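Local coordinates for flagellar biosynthetic protein FliP (Thermotoga maritima MSB8, PDB 5H72), which probably takes part in flagellum-specific protein export as a membrane protein of the type III export gate, represented here by its periplasmic domain, at residues R30-K38 with E61-F72. Numbering follows the deposited sequence.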
loop_
_atom_site.group_PDB
_atom_site.type_symbol
_atom_site.label_atom_id
_atom_site.label_comp_id
_atom_site.label_asym_id
_atom_site.label_seq_id
_atom_site.Cartn_x
_atom_site.Cartn_y
_atom_site.Cartn_z
ATOM N N ARG A 30 8.741 -5.394 7.531
ATOM C CA ARG A 30 9.224 -6.778 7.540
ATOM C C ARG A 30 8.649 -7.548 8.714
ATOM O O ARG A 30 8.168 -8.668 8.548
ATOM C CB ARG A 30 10.751 -6.833 7.598
ATOM C CG ARG A 30 11.425 -6.509 6.272
ATOM C CD ARG A 30 12.930 -6.683 6.378
ATOM N NE ARG A 30 13.312 -8.057 6.685
ATOM C CZ ARG A 30 13.478 -9.006 5.768
ATOM N NH1 ARG A 30 13.293 -8.733 4.485
ATOM N NH2 ARG A 30 13.831 -10.229 6.126
ATOM N N GLU A 31 8.683 -6.930 9.892
ATOM C CA GLU A 31 8.194 -7.574 11.116
ATOM C C GLU A 31 6.707 -7.932 11.052
ATOM O O GLU A 31 6.324 -9.004 11.513
ATOM C CB GLU A 31 8.462 -6.685 12.345
ATOM C CG GLU A 31 9.919 -6.675 12.814
ATOM C CD GLU A 31 10.158 -5.785 14.045
ATOM O OE1 GLU A 31 9.200 -5.121 14.515
ATOM O OE2 GLU A 31 11.310 -5.752 14.549
ATOM N N PHE A 32 5.862 -7.071 10.479
ATOM C CA PHE A 32 4.445 -7.431 10.440
ATOM C C PHE A 32 4.146 -8.386 9.278
ATOM O O PHE A 32 3.244 -9.209 9.389
ATOM C CB PHE A 32 3.517 -6.174 10.458
ATOM C CG PHE A 32 3.262 -5.502 9.131
ATOM C CD1 PHE A 32 2.556 -6.132 8.113
ATOM C CD2 PHE A 32 3.625 -4.174 8.951
ATOM C CE1 PHE A 32 2.298 -5.492 6.916
ATOM C CE2 PHE A 32 3.360 -3.512 7.750
ATOM C CZ PHE A 32 2.697 -4.178 6.729
ATOM N N MET A 33 4.911 -8.317 8.193
ATOM C CA MET A 33 4.767 -9.312 7.136
ATOM C C MET A 33 5.120 -10.687 7.692
ATOM O O MET A 33 4.359 -11.648 7.537
ATOM C CB MET A 33 5.649 -8.974 5.925
ATOM C CG MET A 33 5.141 -7.792 5.113
ATOM S SD MET A 33 5.939 -7.580 3.506
ATOM C CE MET A 33 7.659 -7.380 3.968
ATOM N N ILE A 34 6.261 -10.762 8.366
ATOM C CA ILE A 34 6.702 -12.007 8.977
ATOM C C ILE A 34 5.685 -12.524 10.002
ATOM O O ILE A 34 5.343 -13.705 10.006
ATOM C CB ILE A 34 8.085 -11.830 9.627
ATOM C CG1 ILE A 34 9.154 -11.759 8.537
ATOM C CG2 ILE A 34 8.384 -12.965 10.598
ATOM C CD1 ILE A 34 10.494 -11.263 9.020
ATOM N N ASN A 35 5.179 -11.638 10.850
ATOM C CA ASN A 35 4.192 -12.030 11.856
ATOM C C ASN A 35 2.912 -12.575 11.226
ATOM O O ASN A 35 2.372 -13.578 11.685
ATOM C CB ASN A 35 3.868 -10.848 12.759
ATOM C CG ASN A 35 2.924 -11.212 13.889
ATOM O OD1 ASN A 35 1.799 -10.726 13.951
ATOM N ND2 ASN A 35 3.383 -12.065 14.797
ATOM N N GLU A 36 2.439 -11.918 10.164
ATOM C CA GLU A 36 1.245 -12.356 9.438
ATOM C C GLU A 36 1.458 -13.740 8.834
ATOM O O GLU A 36 0.559 -14.577 8.845
ATOM C CB GLU A 36 0.879 -11.366 8.324
ATOM C CG GLU A 36 0.049 -10.179 8.782
ATOM C CD GLU A 36 -1.362 -10.575 9.214
ATOM O OE1 GLU A 36 -2.145 -11.049 8.364
ATOM O OE2 GLU A 36 -1.685 -10.406 10.408
ATOM N N LEU A 37 2.657 -13.965 8.303
ATOM C CA LEU A 37 2.976 -15.229 7.662
ATOM C C LEU A 37 3.036 -16.369 8.680
ATOM O O LEU A 37 2.587 -17.479 8.399
ATOM C CB LEU A 37 4.303 -15.124 6.895
ATOM C CG LEU A 37 4.270 -14.398 5.544
ATOM C CD1 LEU A 37 5.670 -14.039 5.107
ATOM C CD2 LEU A 37 3.587 -15.231 4.467
ATOM N N LYS A 38 3.588 -16.095 9.858
ATOM C CA LYS A 38 3.676 -17.112 10.896
ATOM C C LYS A 38 2.307 -17.390 11.483
ATOM O O LYS A 38 1.908 -18.545 11.606
ATOM C CB LYS A 38 4.645 -16.694 12.004
ATOM C CG LYS A 38 6.096 -16.714 11.569
ATOM C CD LYS A 38 7.030 -16.582 12.759
ATOM C CE LYS A 38 8.486 -16.557 12.298
ATOM N NZ LYS A 38 9.442 -16.413 13.442
ATOM N N GLU A 61 13.013 -15.049 8.287
ATOM C CA GLU A 61 13.606 -13.753 8.604
ATOM C C GLU A 61 14.825 -13.456 7.743
ATOM O O GLU A 61 15.307 -12.333 7.732
ATOM C CB GLU A 61 13.998 -13.668 10.079
ATOM C CG GLU A 61 12.829 -13.745 11.051
ATOM C CD GLU A 61 12.436 -15.176 11.365
ATOM O OE1 GLU A 61 12.879 -16.086 10.640
ATOM O OE2 GLU A 61 11.691 -15.392 12.343
ATOM N N GLU A 62 15.328 -14.456 7.028
ATOM C CA GLU A 62 16.486 -14.244 6.159
ATOM C C GLU A 62 16.077 -13.986 4.701
ATOM O O GLU A 62 16.921 -13.701 3.859
ATOM C CB GLU A 62 17.434 -15.444 6.232
ATOM C CG GLU A 62 17.881 -15.807 7.647
ATOM C CD GLU A 62 18.495 -17.204 7.737
ATOM O OE1 GLU A 62 18.402 -17.976 6.751
ATOM O OE2 GLU A 62 19.072 -17.532 8.801
ATOM N N ALA A 63 14.789 -14.091 4.397
ATOM C CA ALA A 63 14.339 -13.808 3.041
ATOM C C ALA A 63 14.403 -12.309 2.759
ATOM O O ALA A 63 13.944 -11.498 3.565
ATOM C CB ALA A 63 12.935 -14.324 2.821
ATOM N N PRO A 64 14.995 -11.939 1.618
ATOM C CA PRO A 64 14.994 -10.538 1.180
ATOM C C PRO A 64 13.577 -10.087 0.813
ATOM O O PRO A 64 12.690 -10.922 0.613
ATOM C CB PRO A 64 15.912 -10.552 -0.049
ATOM C CG PRO A 64 15.777 -11.952 -0.585
ATOM C CD PRO A 64 15.648 -12.827 0.639
ATOM N N ASN A 65 13.365 -8.782 0.723
ATOM C CA ASN A 65 12.028 -8.279 0.457
ATOM C C ASN A 65 11.479 -8.754 -0.891
ATOM O O ASN A 65 10.272 -8.915 -1.043
ATOM C CB ASN A 65 12.016 -6.754 0.541
ATOM C CG ASN A 65 12.056 -6.251 1.976
ATOM O OD1 ASN A 65 11.648 -6.951 2.904
ATOM N ND2 ASN A 65 12.547 -5.037 2.164
ATOM N N ALA A 66 12.356 -9.014 -1.856
ATOM C CA ALA A 66 11.922 -9.500 -3.172
ATOM C C ALA A 66 11.229 -10.853 -3.080
ATOM O O ALA A 66 10.472 -11.237 -3.982
ATOM C CB ALA A 66 13.104 -9.588 -4.129
ATOM N N VAL A 67 11.496 -11.573 -1.996
ATOM C CA VAL A 67 10.863 -12.848 -1.728
ATOM C C VAL A 67 9.773 -12.679 -0.685
ATOM O O VAL A 67 8.663 -13.200 -0.828
ATOM C CB VAL A 67 11.901 -13.897 -1.212
ATOM C CG1 VAL A 67 11.210 -15.122 -0.646
ATOM C CG2 VAL A 67 12.869 -14.277 -2.317
ATOM N N LEU A 68 10.102 -11.952 0.378
ATOM C CA LEU A 68 9.207 -11.813 1.523
ATOM C C LEU A 68 7.885 -11.141 1.141
ATOM O O LEU A 68 6.817 -11.621 1.493
ATOM C CB LEU A 68 9.896 -11.029 2.640
ATOM C CG LEU A 68 9.207 -10.939 4.008
ATOM C CD1 LEU A 68 8.947 -12.329 4.594
ATOM C CD2 LEU A 68 10.047 -10.101 4.965
ATOM N N ILE A 69 7.959 -10.047 0.395
ATOM C CA ILE A 69 6.755 -9.299 0.050
ATOM C C ILE A 69 5.790 -10.099 -0.837
ATOM O O ILE A 69 4.598 -10.141 -0.539
ATOM C CB ILE A 69 7.121 -7.943 -0.620
ATOM C CG1 ILE A 69 7.878 -7.073 0.379
ATOM C CG2 ILE A 69 5.872 -7.221 -1.085
ATOM C CD1 ILE A 69 8.426 -5.824 -0.218
ATOM N N PRO A 70 6.284 -10.749 -1.917
ATOM C CA PRO A 70 5.339 -11.576 -2.681
ATOM C C PRO A 70 4.740 -12.735 -1.873
ATOM O O PRO A 70 3.560 -13.050 -2.049
ATOM C CB PRO A 70 6.193 -12.111 -3.836
ATOM C CG PRO A 70 7.309 -11.169 -3.962
ATOM C CD PRO A 70 7.603 -10.689 -2.576
ATOM N N ALA A 71 5.532 -13.355 -1.000
ATOM C CA ALA A 71 5.021 -14.441 -0.161
ATOM C C ALA A 71 3.928 -13.923 0.758
ATOM O O ALA A 71 2.911 -14.584 0.970
ATOM C CB ALA A 71 6.144 -15.070 0.649
ATOM N N PHE A 72 4.148 -12.726 1.293
ATOM C CA PHE A 72 3.197 -12.079 2.197
ATOM C C PHE A 72 1.869 -11.855 1.499
ATOM O O PHE A 72 0.818 -12.236 2.019
ATOM C CB PHE A 72 3.780 -10.754 2.709
ATOM C CG PHE A 72 2.766 -9.816 3.313
ATOM C CD1 PHE A 72 2.222 -10.068 4.561
ATOM C CD2 PHE A 72 2.388 -8.654 2.641
ATOM C CE1 PHE A 72 1.301 -9.198 5.119
ATOM C CE2 PHE A 72 1.471 -7.778 3.191
ATOM C CZ PHE A 72 0.926 -8.047 4.431
HETATM O O HOH W 1 14.114 -9.335 8.916
HETATM O O HOH W 2 11.468 -18.402 11.473
#
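In the all-helical periplasmic domain of FliP, segments 30-38 and 65-72 of helices 17-39 and 65-80 cross at 49° and pack knobs-into-holes: Met33 enters the hole formed by Asn65, Leu68, Ile69 and Phe72, while Leu68 fills that of Arg30, Met33, Ile34 and Leu37. Unbranched and flexible, Met33 can serve several neighbours. Its CG makes a CH-pi contact over the Phe72 face, 3.7 Å from the centroid, SD lies obliquely to the same ring, and the bend at chi3 (-59°) brings CE to 3.6 Å from Ile69 CG1. Phe32 turns its edge toward the Phe72 face, ring planes at 71°. Glu36 sets CB at the edge of the Phe72 ring, while its OE1 makes a salt bridge to Arg28 of the second subunit. Leu37 continues the apolar seam with CD1 against Leu68 CD1, and also touches Val46 of helix 43-52. Arg30 suits its place because its planar donors can fasten the turn before helix 65-80: its NH1 and NH2 converge on Ala63 O, 3.0 and 2.9 Å away, both meeting it in the guanidinium plane, and Leu68 CD2 sits over one face, toward the rim. An alanine in place of Arg30 would take away both donors to Ala63 O, which would probably leave the turn freer to move. The long, extended chain of exposed Lys38 carries NZ to Glu61 OE2, 2.7 Å, in a salt bridge. Arg30 NH1 also donates to Asn65 OD1 at 2.9 Å, from above the amide carbonyl plane.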